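Local coordinates for hypothetical protein (Corynebacterium diphtheriae, PDB 2P4G) that probably works as an NADP-dependent reductase of the RibD C-terminal type, a family generally assigned to pyrimidine reduction in riboflavin biosynthesis, at residues Y23-L28 and F255-V260; R37-T42 and I67-W72; E86-V91 and S192-P197; N99-L104 and G108-T113. All blocks are in the same frame, centred on the assembly; numbering follows the deposited sequence. Where two conformers were deposited one is given.

In the fold
From the N terminus, the loop after helix 18-23 comes first, and interaction 1 joins it to strand 254-260 near the C terminus, closing a loop of 226 residues in which the other three contacts nest. Interaction 2 then closes a short loop by laying helix 60-72 on strand 35-43. Interaction 3 opens after that, tying the segment that follows helix 80-85 to strand 190-195, and interaction 4, in the link from helix 95-103 to strand 111-115, sits inside it. All four reach one mixed sheet. Interactions 2 and 3 meet through the Arg70-Glu194 salt bridge, while Leu26 of interaction 1 packs on Arg37 of interaction 2.

Interaction 1: Y23-L28 and F255-V260; sequences YGALPL and FSRYKV
Arg257 reaches from the strand to the main chain of the 23-28 loop and grips a single acceptor, Gly24 O, with both terminal nitrogens. Near the surface of the dihydrofolate reductase-like fold, in the antiparallel part of the sheet, a strand arginine thus binds main-chain carbonyls just after a helix. The NH1 to Gly24 O bond is 2.8 Å and the NH2 to Gly24 O bond 2.9 Å, with N-H...O angles of 143° and 139°. Gly24 O lies close to the guanidinium plane, and both nitrogens lie in its carbonyl plane, so the forked pair limits rotation of the group. NH2 adds a weak bond to Ala25 O at 3.3 Å, and a water that donates to Ala25 O is weakly bound by the same nitrogen. Outside the two segments, Arg257 NE forms a salt bridge with Glu244 and NH1 also bonds Ile21 O.

The bend at chi3 (74°) turns the end of the chain so that NH1 and NH2 both face Gly24 O. Packing is lighter: Leu26 lays a methyl over one guanidinium face, offset toward the rim, with CD2 3.7 Å from Arg257 NH2, while Leu26 CD1 stands 3.7 Å from Arg257 NH1.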
loop_
_atom_site.group_PDB
_atom_site.type_symbol
_atom_site.label_atom_id
_atom_site.label_comp_id
_atom_site.label_asym_id
_atom_site.label_seq_id
_atom_site.Cartn_x
_atom_site.Cartn_y
_atom_site.Cartn_z
ATOM N N TYR A 23 -3.355 21.602 -7.614
ATOM C CA TYR A 23 -2.795 22.703 -8.375
ATOM C C TYR A 23 -1.488 23.286 -7.830
ATOM O O TYR A 23 -0.769 23.990 -8.562
ATOM C CB TYR A 23 -3.838 23.828 -8.484
ATOM C CG TYR A 23 -5.045 23.455 -9.306
ATOM C CD1 TYR A 23 -4.993 23.481 -10.694
ATOM C CD2 TYR A 23 -6.251 23.086 -8.697
ATOM C CE1 TYR A 23 -6.108 23.149 -11.459
ATOM C CE2 TYR A 23 -7.367 22.754 -9.452
ATOM C CZ TYR A 23 -7.291 22.786 -10.835
ATOM O OH TYR A 23 -8.392 22.461 -11.601
ATOM N N GLY A 24 -1.182 23.017 -6.563
ATOM C CA GLY A 24 -0.133 23.758 -5.867
ATOM C C GLY A 24 1.233 23.092 -5.878
ATOM O O GLY A 24 1.328 21.891 -6.104
ATOM N N ALA A 25 2.265 23.892 -5.600
ATOM C CA ALA A 25 3.675 23.477 -5.659
ATOM C C ALA A 25 4.038 22.817 -6.988
ATOM O O ALA A 25 4.689 21.763 -7.014
ATOM C CB ALA A 25 4.040 22.556 -4.468
ATOM N N LEU A 26 3.618 23.451 -8.079
ATOM C CA LEU A 26 3.962 23.010 -9.427
ATOM C C LEU A 26 4.650 24.132 -10.244
ATOM O O LEU A 26 4.503 25.319 -9.929
ATOM C CB LEU A 26 2.706 22.513 -10.150
ATOM C CG LEU A 26 2.042 21.266 -9.561
ATOM C CD1 LEU A 26 0.636 21.115 -10.061
ATOM C CD2 LEU A 26 2.856 20.032 -9.884
ATOM N N PRO A 27 5.423 23.757 -11.282
ATOM C CA PRO A 27 5.942 24.732 -12.255
ATOM C C PRO A 27 4.890 25.202 -13.267
ATOM O O PRO A 27 3.719 24.833 -13.144
ATOM C CB PRO A 27 7.058 23.956 -12.976
ATOM C CG PRO A 27 7.181 22.635 -12.266
ATOM C CD PRO A 27 5.895 22.394 -11.577
ATOM N N LEU A 28 5.318 25.981 -14.268
ATOM C CA LEU A 28 4.430 26.515 -15.324
ATOM C C LEU A 28 3.898 25.454 -16.304
ATOM O O LEU A 28 3.163 25.779 -17.237
ATOM C CB LEU A 28 5.150 27.604 -16.114
ATOM N N PHE A 255 -3.599 11.466 1.802
ATOM C CA PHE A 255 -3.597 11.894 0.439
ATOM C C PHE A 255 -2.168 12.242 0.112
ATOM O O PHE A 255 -1.523 12.983 0.853
ATOM C CB PHE A 255 -4.499 13.104 0.243
ATOM C CG PHE A 255 -5.901 12.870 0.674
ATOM C CD1 PHE A 255 -6.768 12.140 -0.125
ATOM C CD2 PHE A 255 -6.357 13.350 1.876
ATOM C CE1 PHE A 255 -8.043 11.916 0.265
ATOM C CE2 PHE A 255 -7.652 13.129 2.263
ATOM C CZ PHE A 255 -8.500 12.412 1.460
ATOM N N SER A 256 -1.698 11.715 -1.016
ATOM C CA SER A 256 -0.316 11.858 -1.438
ATOM C C SER A 256 -0.303 12.177 -2.928
ATOM O O SER A 256 -1.089 11.636 -3.680
ATOM C CB SER A 256 0.459 10.562 -1.178
ATOM O OG SER A 256 -0.023 9.521 -2.007
ATOM N N ARG A 257 0.573 13.090 -3.326
ATOM C CA ARG A 257 0.826 13.368 -4.704
ATOM C C ARG A 257 2.290 13.076 -4.946
ATOM O O ARG A 257 3.172 13.644 -4.250
ATOM C CB ARG A 257 0.561 14.831 -5.017
ATOM C CG ARG A 257 0.547 15.101 -6.513
ATOM C CD ARG A 257 0.281 16.550 -6.817
ATOM N NE ARG A 257 1.443 17.352 -6.524
ATOM C CZ ARG A 257 1.455 18.680 -6.535
ATOM N NH1 ARG A 257 0.363 19.362 -6.815
ATOM N NH2 ARG A 257 2.585 19.315 -6.267
ATOM N N TYR A 258 2.542 12.211 -5.932
ATOM C CA TYR A 258 3.891 11.854 -6.374
ATOM C C TYR A 258 4.131 12.211 -7.825
ATOM O O TYR A 258 3.228 12.118 -8.657
ATOM C CB TYR A 258 4.088 10.353 -6.310
ATOM C CG TYR A 258 4.001 9.725 -4.945
ATOM C CD1 TYR A 258 5.141 9.613 -4.129
ATOM C CD2 TYR A 258 2.794 9.182 -4.483
ATOM C CE1 TYR A 258 5.081 8.987 -2.875
ATOM C CE2 TYR A 258 2.717 8.563 -3.220
ATOM C CZ TYR A 258 3.866 8.459 -2.436
ATOM O OH TYR A 258 3.786 7.854 -1.214
ATOM N N LYS A 259 5.380 12.531 -8.127
ATOM C CA LYS A 259 5.842 12.683 -9.496
ATOM C C LYS A 259 6.427 11.353 -9.934
ATOM O O LYS A 259 7.276 10.793 -9.243
ATOM C CB LYS A 259 6.893 13.792 -9.567
ATOM C CG LYS A 259 7.745 13.850 -10.846
ATOM C CD LYS A 259 6.928 14.159 -12.098
ATOM C CE LYS A 259 7.769 14.836 -13.163
ATOM N NZ LYS A 259 8.393 16.114 -12.687
ATOM N N VAL A 260 5.994 10.860 -11.089
ATOM C CA VAL A 260 6.494 9.590 -11.624
ATOM C C VAL A 260 7.802 9.773 -12.382
ATOM O O VAL A 260 7.880 10.567 -13.291
ATOM C CB VAL A 260 5.463 8.926 -12.543
ATOM C CG1 VAL A 260 6.047 7.692 -13.194
ATOM C CG2 VAL A 260 4.220 8.594 -11.761
HETATM O O HOH W 1 5.742 19.625 -6.240
#

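Interaction 2: R37-T42 and I67-W72; sequences RAIAIT and IQLRGW. With EDO (1,2-ethanediol), chain L; EDO (1,2-ethanediol), chain G.
Arg37 lies across the indole of Trp72 where helix 60-72 packs on strand 35-43 of the dihydrofolate reductase-like fold. The axes of segments 37-42 and 67-72 approach to 10.6 Å and run nearly antiparallel, at 168°. No hydrogen bond crosses between the segments, so CH-pi, cation-pi and apolar contacts carry the packing.

The cation-pi and CH-pi contacts come from the extended Arg37 chain passing over one face of the indole. Its CD lies 4.3 Å from the centroid of the Trp72 six-membered ring in a CH-pi contact, and CZ lies 4.3 Å from the centroid of the five-membered ring as an off-centre cation-pi pair. The guanidinium and indole planes are 40° apart, so the group is tilted over the ring and does not lie flat on it. Polar partners outside the segments hold that position: Glu35 makes a salt bridge to NE, and NH1 bonds His213 and Val22 O, so the cation probably interacts with both the indole and the Glu35 carboxylate.

The apolar part is tip to tip. Leu69 has CG anti to the backbone N (chi1 -170°), directing its branch at the strand, where CD2 meets Ile39 CD1 at 3.6 Å. The other branch, Leu69 CD1, turns to the arginine, 4.1 Å from Arg37 CD, while the closest apolar approach joins Leu69 CD2 to Ile39 CB at 3.5 Å.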
loop_
_atom_site.group_PDB
_atom_site.type_symbol
_atom_site.label_atom_id
_atom_site.label_comp_id
_atom_site.label_asym_id
_atom_site.label_seq_id
_atom_site.Cartn_x
_atom_site.Cartn_y
_atom_site.Cartn_z
ATOM N N ARG A 37 -2.224 12.310 -15.289
ATOM C CA ARG A 37 -2.209 11.940 -13.891
ATOM C C ARG A 37 -3.117 10.756 -13.660
ATOM O O ARG A 37 -4.192 10.663 -14.244
ATOM C CB ARG A 37 -2.697 13.083 -13.014
ATOM C CG ARG A 37 -1.921 14.334 -13.229
ATOM C CD ARG A 37 -2.050 15.230 -12.033
ATOM N NE ARG A 37 -1.486 16.556 -12.251
ATOM C CZ ARG A 37 -1.634 17.553 -11.394
ATOM N NH1 ARG A 37 -2.332 17.378 -10.276
ATOM N NH2 ARG A 37 -1.101 18.728 -11.663
ATOM N N ALA A 38 -2.665 9.859 -12.798
ATOM C CA ALA A 38 -3.478 8.745 -12.356
ATOM C C ALA A 38 -3.980 9.094 -10.955
ATOM O O ALA A 38 -3.235 9.656 -10.167
ATOM C CB ALA A 38 -2.658 7.474 -12.354
ATOM N N ILE A 39 -5.245 8.795 -10.664
ATOM C CA ILE A 39 -5.806 9.009 -9.328
ATOM C C ILE A 39 -6.354 7.699 -8.779
ATOM O O ILE A 39 -7.098 6.993 -9.450
ATOM C CB ILE A 39 -6.869 10.155 -9.290
ATOM C CG1 ILE A 39 -7.350 10.376 -7.859
ATOM C CG2 ILE A 39 -8.063 9.896 -10.253
ATOM C CD1 ILE A 39 -7.706 11.785 -7.568
ATOM N N ALA A 40 -5.956 7.344 -7.562
ATOM C CA ALA A 40 -6.276 6.004 -7.078
ATOM C C ALA A 40 -6.438 5.988 -5.557
ATOM O O ALA A 40 -5.992 6.909 -4.865
ATOM C CB ALA A 40 -5.217 4.973 -7.580
ATOM N N ILE A 41 -7.159 4.979 -5.076
ATOM C CA ILE A 41 -7.341 4.715 -3.656
ATOM C C ILE A 41 -6.894 3.281 -3.353
ATOM O O ILE A 41 -7.074 2.375 -4.156
ATOM C CB ILE A 41 -8.837 4.985 -3.211
ATOM C CG1 ILE A 41 -8.979 4.919 -1.683
ATOM C CG2 ILE A 41 -9.786 4.047 -3.892
ATOM C CD1 ILE A 41 -10.267 5.558 -1.173
ATOM N N THR A 42 -6.303 3.074 -2.186
ATOM C CA THR A 42 -5.798 1.763 -1.808
ATOM C C THR A 42 -5.919 1.577 -0.301
ATOM O O THR A 42 -5.862 2.547 0.455
ATOM C CB THR A 42 -4.294 1.612 -2.228
ATOM O OG1 THR A 42 -3.831 0.297 -1.908
ATOM C CG2 THR A 42 -3.393 2.672 -1.541
ATOM N N ILE A 67 -13.277 15.134 -7.665
ATOM C CA ILE A 67 -13.971 16.205 -8.388
ATOM C C ILE A 67 -13.006 17.332 -8.745
ATOM O O ILE A 67 -13.050 17.863 -9.855
ATOM C CB ILE A 67 -15.163 16.763 -7.585
ATOM C CG1 ILE A 67 -16.254 15.700 -7.445
ATOM C CG2 ILE A 67 -15.759 17.995 -8.258
ATOM C CD1 ILE A 67 -16.601 15.063 -8.700
ATOM N N GLN A 68 -12.137 17.683 -7.807
ATOM C CA GLN A 68 -11.120 18.731 -8.034
ATOM C C GLN A 68 -10.236 18.355 -9.230
ATOM O O GLN A 68 -9.973 19.184 -10.095
ATOM C CB GLN A 68 -10.260 18.940 -6.773
ATOM C CG GLN A 68 -9.434 20.190 -6.779
ATOM C CD GLN A 68 -10.257 21.417 -6.449
ATOM O OE1 GLN A 68 -10.716 22.135 -7.338
ATOM N NE2 GLN A 68 -10.474 21.644 -5.166
ATOM N N LEU A 69 -9.815 17.095 -9.286
ATOM C CA LEU A 69 -8.934 16.614 -10.367
ATOM C C LEU A 69 -9.677 16.545 -11.694
ATOM O O LEU A 69 -9.130 16.882 -12.741
ATOM C CB LEU A 69 -8.297 15.254 -10.018
ATOM C CG LEU A 69 -7.173 14.782 -10.974
ATOM C CD1 LEU A 69 -5.980 15.745 -11.057
ATOM C CD2 LEU A 69 -6.693 13.388 -10.628
ATOM N N ARG A 70 -10.943 16.172 -11.629
ATOM C CA ARG A 70 -11.832 16.295 -12.778
ATOM C C ARG A 70 -11.968 17.721 -13.295
ATOM O O ARG A 70 -12.075 17.926 -14.500
ATOM C CB ARG A 70 -13.219 15.716 -12.464
ATOM C CG ARG A 70 -13.231 14.195 -12.470
ATOM C CD ARG A 70 -14.629 13.626 -12.257
ATOM N NE ARG A 70 -14.624 12.210 -12.615
ATOM C CZ ARG A 70 -15.691 11.523 -13.009
ATOM N NH1 ARG A 70 -16.885 12.093 -13.074
ATOM N NH2 ARG A 70 -15.553 10.253 -13.348
ATOM N N GLY A 71 -11.953 18.697 -12.392
ATOM C CA GLY A 71 -11.974 20.092 -12.768
ATOM C C GLY A 71 -10.702 20.551 -13.443
ATOM O O GLY A 71 -10.715 21.531 -14.182
ATOM N N TRP A 72 -9.610 19.860 -13.144
ATOM C CA TRP A 72 -8.291 20.080 -13.756
ATOM C C TRP A 72 -8.203 19.443 -15.139
ATOM O O TRP A 72 -7.504 19.954 -15.999
ATOM C CB TRP A 72 -7.209 19.475 -12.829
ATOM C CG TRP A 72 -5.874 19.210 -13.439
ATOM C CD1 TRP A 72 -4.788 20.039 -13.415
ATOM C CD2 TRP A 72 -5.455 18.018 -14.123
ATOM N NE1 TRP A 72 -3.723 19.444 -14.056
ATOM C CE2 TRP A 72 -4.108 18.203 -14.498
ATOM C CE3 TRP A 72 -6.091 16.805 -14.453
ATOM C CZ2 TRP A 72 -3.386 17.228 -15.195
ATOM C CZ3 TRP A 72 -5.385 15.850 -15.152
ATOM C CH2 TRP A 72 -4.044 16.066 -15.518
HETATM C C1 EDO L . -8.627 2.487 -7.036
HETATM O O1 EDO L . -8.623 3.903 -7.291
HETATM C C2 EDO L . -9.523 1.790 -8.061
HETATM O O2 EDO L . -8.850 1.728 -9.322
HETATM C C1 EDO G . -20.592 10.976 -12.664
HETATM O O1 EDO G . -21.359 11.107 -11.463
HETATM C C2 EDO G . -19.433 9.941 -12.653
HETATM O O2 EDO G . -18.646 9.909 -13.917
#

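Interaction 3: E86-V91 and S192-P197; sequences ENYGPV and SIEGGP. With EDO (1,2-ethanediol), chain G; EDO (1,2-ethanediol), chain C; EDO (1,2-ethanediol), chain P; EDO (1,2-ethanediol), chain J.
Tyr88 meets Glu194 from a loop whose backbone has just left helix 80-85 through a Schellman motif, with Asn87 at positive phi as the C-prime residue, while Glu194 stands near the end of strand 190-195, before Gly196, at the N-cap position of the next helix. This is the C-terminal end of the parallel strands in the dihydrofolate reductase-like fold.

Tyr88 OH donates to Glu194 OE1 in a very short bond of 2.5 Å, a length to be read with caution at this resolution. Ring and carboxylate planes are 74° apart; OE1 lies oblique to the ring, 3.2 Å from Tyr88 CE2. The other carboxylate oxygen, OE2, makes a salt bridge to Arg70 of helix 60-72, so the acid links that helix to the loop.

Bound ethanediols, probably from the crystallisation liquor, gather here: one lies over a face of the Tyr88 ring, and another donates from O2 to Gly89 O at 2.8 Å. A water gives a further bond to the phenol, 2.9 Å from Tyr88 OH.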
loop_
_atom_site.group_PDB
_atom_site.type_symbol
_atom_site.label_atom_id
_atom_site.label_comp_id
_atom_site.label_asym_id
_atom_site.label_seq_id
_atom_site.Cartn_x
_atom_site.Cartn_y
_atom_site.Cartn_z
ATOM N N GLU A 86 -18.285 1.379 -9.991
ATOM C CA GLU A 86 -18.347 2.612 -9.224
ATOM C C GLU A 86 -19.548 3.482 -9.581
ATOM O O GLU A 86 -19.587 4.618 -9.185
ATOM C CB GLU A 86 -17.043 3.389 -9.416
ATOM C CG GLU A 86 -15.795 2.620 -8.960
ATOM C CD GLU A 86 -15.852 2.124 -7.509
ATOM O OE1 GLU A 86 -16.348 2.866 -6.635
ATOM O OE2 GLU A 86 -15.386 0.984 -7.249
ATOM N N ASN A 87 -20.516 2.959 -10.340
ATOM C CA ASN A 87 -21.774 3.672 -10.594
ATOM C C ASN A 87 -21.518 5.062 -11.228
ATOM O O ASN A 87 -22.138 6.085 -10.890
ATOM C CB ASN A 87 -22.617 3.717 -9.289
ATOM C CG ASN A 87 -24.076 4.177 -9.508
ATOM O OD1 ASN A 87 -24.659 3.973 -10.587
ATOM N ND2 ASN A 87 -24.675 4.808 -8.458
ATOM N N TYR A 88 -20.588 5.089 -12.169
ATOM C CA TYR A 88 -20.335 6.303 -12.894
ATOM C C TYR A 88 -21.545 6.700 -13.717
ATOM O O TYR A 88 -22.218 5.858 -14.302
ATOM C CB TYR A 88 -19.163 6.153 -13.842
ATOM C CG TYR A 88 -17.794 6.345 -13.275
ATOM C CD1 TYR A 88 -17.453 5.880 -12.015
ATOM C CD2 TYR A 88 -16.800 6.931 -14.050
ATOM C CE1 TYR A 88 -16.157 6.021 -11.530
ATOM C CE2 TYR A 88 -15.527 7.083 -13.569
ATOM C CZ TYR A 88 -15.211 6.626 -12.313
ATOM O OH TYR A 88 -13.943 6.798 -11.855
ATOM N N GLY A 89 -21.783 8.002 -13.783
ATOM C CA GLY A 89 -22.765 8.578 -14.648
ATOM C C GLY A 89 -22.117 9.652 -15.493
ATOM O O GLY A 89 -20.886 9.758 -15.558
ATOM N N PRO A 90 -22.948 10.471 -16.147
ATOM C CA PRO A 90 -22.389 11.620 -16.841
ATOM C C PRO A 90 -21.573 12.507 -15.886
ATOM O O PRO A 90 -21.986 12.753 -14.750
ATOM C CB PRO A 90 -23.625 12.333 -17.395
ATOM C CG PRO A 90 -24.660 11.246 -17.529
ATOM C CD PRO A 90 -24.405 10.375 -16.318
ATOM N N VAL A 91 -20.418 12.967 -16.368
ATOM C CA VAL A 91 -19.547 13.796 -15.579
ATOM C C VAL A 91 -20.294 15.050 -15.147
ATOM O O VAL A 91 -21.010 15.687 -15.948
ATOM C CB VAL A 91 -18.267 14.124 -16.345
ATOM C CG1 VAL A 91 -17.418 15.145 -15.593
ATOM C CG2 VAL A 91 -17.479 12.826 -16.624
ATOM N N SER A 192 -6.856 12.620 -16.772
ATOM C CA SER A 192 -6.900 11.955 -15.482
ATOM C C SER A 192 -7.262 10.496 -15.753
ATOM O O SER A 192 -8.233 10.230 -16.452
ATOM C CB SER A 192 -7.915 12.642 -14.571
ATOM O OG SER A 192 -8.146 11.905 -13.377
ATOM N N ILE A 193 -6.459 9.560 -15.248
ATOM C CA ILE A 193 -6.796 8.138 -15.324
ATOM C C ILE A 193 -7.345 7.774 -13.962
ATOM O O ILE A 193 -6.615 7.836 -12.961
ATOM C CB ILE A 193 -5.579 7.242 -15.659
ATOM C CG1 ILE A 193 -5.015 7.627 -17.033
ATOM C CG2 ILE A 193 -5.963 5.709 -15.567
ATOM C CD1 ILE A 193 -3.719 6.851 -17.430
ATOM N N GLU A 194 -8.630 7.442 -13.919
ATOM C CA GLU A 194 -9.315 7.161 -12.676
ATOM C C GLU A 194 -9.337 5.671 -12.387
ATOM O O GLU A 194 -9.877 5.195 -11.384
ATOM C CB GLU A 194 -10.716 7.689 -12.739
ATOM C CG GLU A 194 -10.744 9.161 -12.803
ATOM C CD GLU A 194 -12.121 9.728 -12.694
ATOM O OE1 GLU A 194 -13.122 8.967 -12.752
ATOM O OE2 GLU A 194 -12.206 10.960 -12.547
ATOM N N GLY A 195 -8.762 4.930 -13.312
ATOM C CA GLY A 195 -8.368 3.624 -13.020
ATOM C C GLY A 195 -9.028 2.516 -13.761
ATOM O O GLY A 195 -9.409 2.641 -14.935
ATOM N N GLY A 196 -9.209 1.473 -12.955
ATOM C CA GLY A 196 -8.903 0.169 -13.300
ATOM C C GLY A 196 -7.432 -0.013 -12.940
ATOM O O GLY A 196 -6.576 0.602 -13.566
ATOM N N PRO A 197 -7.128 -0.848 -11.926
ATOM C CA PRO A 197 -5.759 -1.361 -11.716
ATOM C C PRO A 197 -5.025 -1.746 -13.000
ATOM O O PRO A 197 -3.841 -1.427 -13.165
ATOM C CB PRO A 197 -5.989 -2.605 -10.851
ATOM C CG PRO A 197 -7.201 -2.288 -10.064
ATOM C CD PRO A 197 -8.052 -1.329 -10.875
HETATM C C1 EDO G . -20.592 10.976 -12.664
HETATM O O1 EDO G . -21.359 11.107 -11.463
HETATM C C2 EDO G . -19.433 9.941 -12.653
HETATM O O2 EDO G . -18.646 9.909 -13.917
HETATM C C1 EDO C . -18.518 8.595 -9.501
HETATM O O1 EDO C . -18.320 7.269 -8.957
HETATM C C2 EDO C . -17.182 9.251 -9.867
HETATM O O2 EDO C . -17.220 10.674 -9.664
HETATM C C1 EDO P . -12.650 -0.371 -8.718
HETATM O O1 EDO P . -14.017 -0.774 -8.913
HETATM C C2 EDO P . -11.640 -1.211 -9.513
HETATM O O2 EDO P . -12.243 -2.323 -10.207
HETATM C C1 EDO J . -10.638 6.970 -5.972
HETATM O O1 EDO J . -9.982 8.005 -5.246
HETATM C C2 EDO J . -10.017 6.985 -7.367
HETATM O O2 EDO J . -10.284 5.800 -8.167
HETATM O O HOH W 2 -12.846 5.311 -9.630
#

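Interaction 4: N99-L104 and G108-T113; sequences NQRQKL and GLPKLT. With EDO (1,2-ethanediol), chain I.
Pro110 CD lies over one face of the Arg101 guanidinium, 3.6 Å above the plane and offset toward the rim; Leu109 CA and Pro110 N lie over a face as well. Arg101 NH2 is 3.7 Å from Pro110 N, and Arg101 NH1 is 3.9 Å from Pro110 CD. The two side chains cross at about a right angle. Gly108 O sits obliquely to the group, 3.0 Å from Arg101 NE, but at an angle too poor for a hydrogen bond.

The polar partners of the arginine lie beyond the two segments: NE bonds Cys107 O, and the bend at chi3 (63°) brings NH1 to Ala73 O, just before strand 75-79. The contact thus belongs to the end of the crossover from strand 75-79 to its parallel neighbour 111-115, which runs through helix 95-103.

Farther out, Gln102 touches Gly108 through CG, 4.0 Å from Gly108 CA. A water accepts from Gly108 N at 2.7 Å and, weakly, from Gln102 NE2.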
loop_
_atom_site.group_PDB
_atom_site.type_symbol
_atom_site.label_atom_id
_atom_site.label_comp_id
_atom_site.label_asym_id
_atom_site.label_seq_id
_atom_site.Cartn_x
_atom_site.Cartn_y
_atom_site.Cartn_z
ATOM N N ASN A 99 -17.557 27.309 -14.220
ATOM C CA ASN A 99 -17.418 28.727 -14.547
ATOM C C ASN A 99 -15.952 29.168 -14.609
ATOM O O ASN A 99 -15.560 29.812 -15.580
ATOM C CB ASN A 99 -18.229 29.620 -13.596
ATOM C CG ASN A 99 -19.636 29.922 -14.116
ATOM O OD1 ASN A 99 -19.954 29.738 -15.300
ATOM N ND2 ASN A 99 -20.483 30.401 -13.220
ATOM N N GLN A 100 -15.137 28.803 -13.618
ATOM C CA GLN A 100 -13.670 29.016 -13.716
ATOM C C GLN A 100 -13.103 28.426 -15.023
ATOM O O GLN A 100 -12.317 29.071 -15.703
ATOM C CB GLN A 100 -12.905 28.423 -12.508
ATOM C CG GLN A 100 -12.718 29.377 -11.327
ATOM N N ARG A 101 -13.513 27.209 -15.371
ATOM C CA ARG A 101 -13.088 26.584 -16.621
ATOM C C ARG A 101 -13.475 27.371 -17.870
ATOM O O ARG A 101 -12.604 27.734 -18.656
ATOM C CB ARG A 101 -13.656 25.167 -16.728
ATOM C CG ARG A 101 -13.051 24.182 -15.748
ATOM C CD ARG A 101 -13.746 22.843 -15.848
ATOM N NE ARG A 101 -13.549 22.261 -17.178
ATOM C CZ ARG A 101 -12.796 21.199 -17.438
ATOM N NH1 ARG A 101 -12.195 20.561 -16.454
ATOM N NH2 ARG A 101 -12.663 20.760 -18.683
ATOM N N GLN A 102 -14.777 27.615 -18.044
ATOM C CA GLN A 102 -15.330 28.292 -19.238
ATOM C C GLN A 102 -14.735 29.678 -19.452
ATOM O O GLN A 102 -14.404 30.045 -20.581
ATOM C CB GLN A 102 -16.869 28.406 -19.170
ATOM C CG GLN A 102 -17.651 27.086 -19.425
ATOM C CD GLN A 102 -19.191 27.282 -19.558
ATOM O OE1 GLN A 102 -19.767 28.282 -19.103
ATOM N NE2 GLN A 102 -19.846 26.316 -20.182
ATOM N N LYS A 103 -14.592 30.442 -18.375
ATOM C CA LYS A 103 -13.944 31.750 -18.469
ATOM C C LYS A 103 -12.483 31.597 -18.904
ATOM O O LYS A 103 -11.986 32.419 -19.674
ATOM C CB LYS A 103 -14.076 32.583 -17.170
ATOM C CG LYS A 103 -13.220 32.112 -15.997
ATOM C CD LYS A 103 -13.455 32.967 -14.753
ATOM N N LEU A 104 -11.803 30.536 -18.452
ATOM C CA LEU A 104 -10.443 30.235 -18.950
ATOM C C LEU A 104 -10.463 29.559 -20.339
ATOM O O LEU A 104 -9.462 28.998 -20.775
ATOM C CB LEU A 104 -9.651 29.404 -17.937
ATOM C CG LEU A 104 -9.286 30.194 -16.679
ATOM N N GLY A 108 -16.640 23.102 -20.531
ATOM C CA GLY A 108 -17.156 23.097 -19.167
ATOM C C GLY A 108 -16.821 21.837 -18.404
ATOM O O GLY A 108 -16.494 21.894 -17.228
ATOM N N LEU A 109 -16.904 20.708 -19.108
ATOM C CA LEU A 109 -16.701 19.377 -18.548
ATOM C C LEU A 109 -15.632 18.581 -19.300
ATOM O O LEU A 109 -15.556 18.631 -20.527
ATOM C CB LEU A 109 -18.004 18.592 -18.601
ATOM C CG LEU A 109 -19.120 19.191 -17.742
ATOM C CD1 LEU A 109 -20.472 18.865 -18.336
ATOM C CD2 LEU A 109 -19.005 18.731 -16.289
ATOM N N PRO A 110 -14.823 17.809 -18.563
ATOM C CA PRO A 110 -13.895 16.920 -19.247
ATOM C C PRO A 110 -14.614 15.790 -19.979
ATOM O O PRO A 110 -15.692 15.380 -19.579
ATOM C CB PRO A 110 -13.059 16.334 -18.094
ATOM C CG PRO A 110 -13.958 16.427 -16.911
ATOM C CD PRO A 110 -14.722 17.699 -17.096
ATOM N N LYS A 111 -13.986 15.281 -21.030
ATOM C CA LYS A 111 -14.525 14.186 -21.806
ATOM C C LYS A 111 -14.293 12.893 -21.067
ATOM O O LYS A 111 -13.152 12.521 -20.768
ATOM C CB LYS A 111 -13.845 14.108 -23.186
ATOM C CG LYS A 111 -14.460 13.106 -24.161
ATOM C CD LYS A 111 -15.831 13.562 -24.601
ATOM C CE LYS A 111 -16.478 12.649 -25.648
ATOM N NZ LYS A 111 -17.847 13.151 -26.000
ATOM N N LEU A 112 -15.377 12.184 -20.793
ATOM C CA LEU A 112 -15.277 10.850 -20.219
ATOM C C LEU A 112 -14.956 9.843 -21.303
ATOM O O LEU A 112 -15.694 9.719 -22.281
ATOM C CB LEU A 112 -16.585 10.464 -19.519
ATOM C CG LEU A 112 -16.642 9.134 -18.794
ATOM C CD1 LEU A 112 -15.564 9.034 -17.681
ATOM C CD2 LEU A 112 -18.053 8.939 -18.238
ATOM N N THR A 113 -13.871 9.104 -21.089
ATOM C CA THR A 113 -13.346 8.119 -22.042
ATOM C C THR A 113 -13.312 6.744 -21.385
ATOM O O THR A 113 -12.670 6.544 -20.341
ATOM C CB THR A 113 -11.924 8.505 -22.538
ATOM O OG1 THR A 113 -11.954 9.846 -23.018
ATOM C CG2 THR A 113 -11.424 7.571 -23.661
HETATM C C1 EDO I . -16.400 16.806 -23.834
HETATM O O1 EDO I . -16.751 17.241 -22.512
HETATM C C2 EDO I . -16.010 17.950 -24.770
HETATM O O2 EDO I . -14.581 17.999 -25.006
HETATM O O HOH W 3 -18.398 24.115 -22.381
#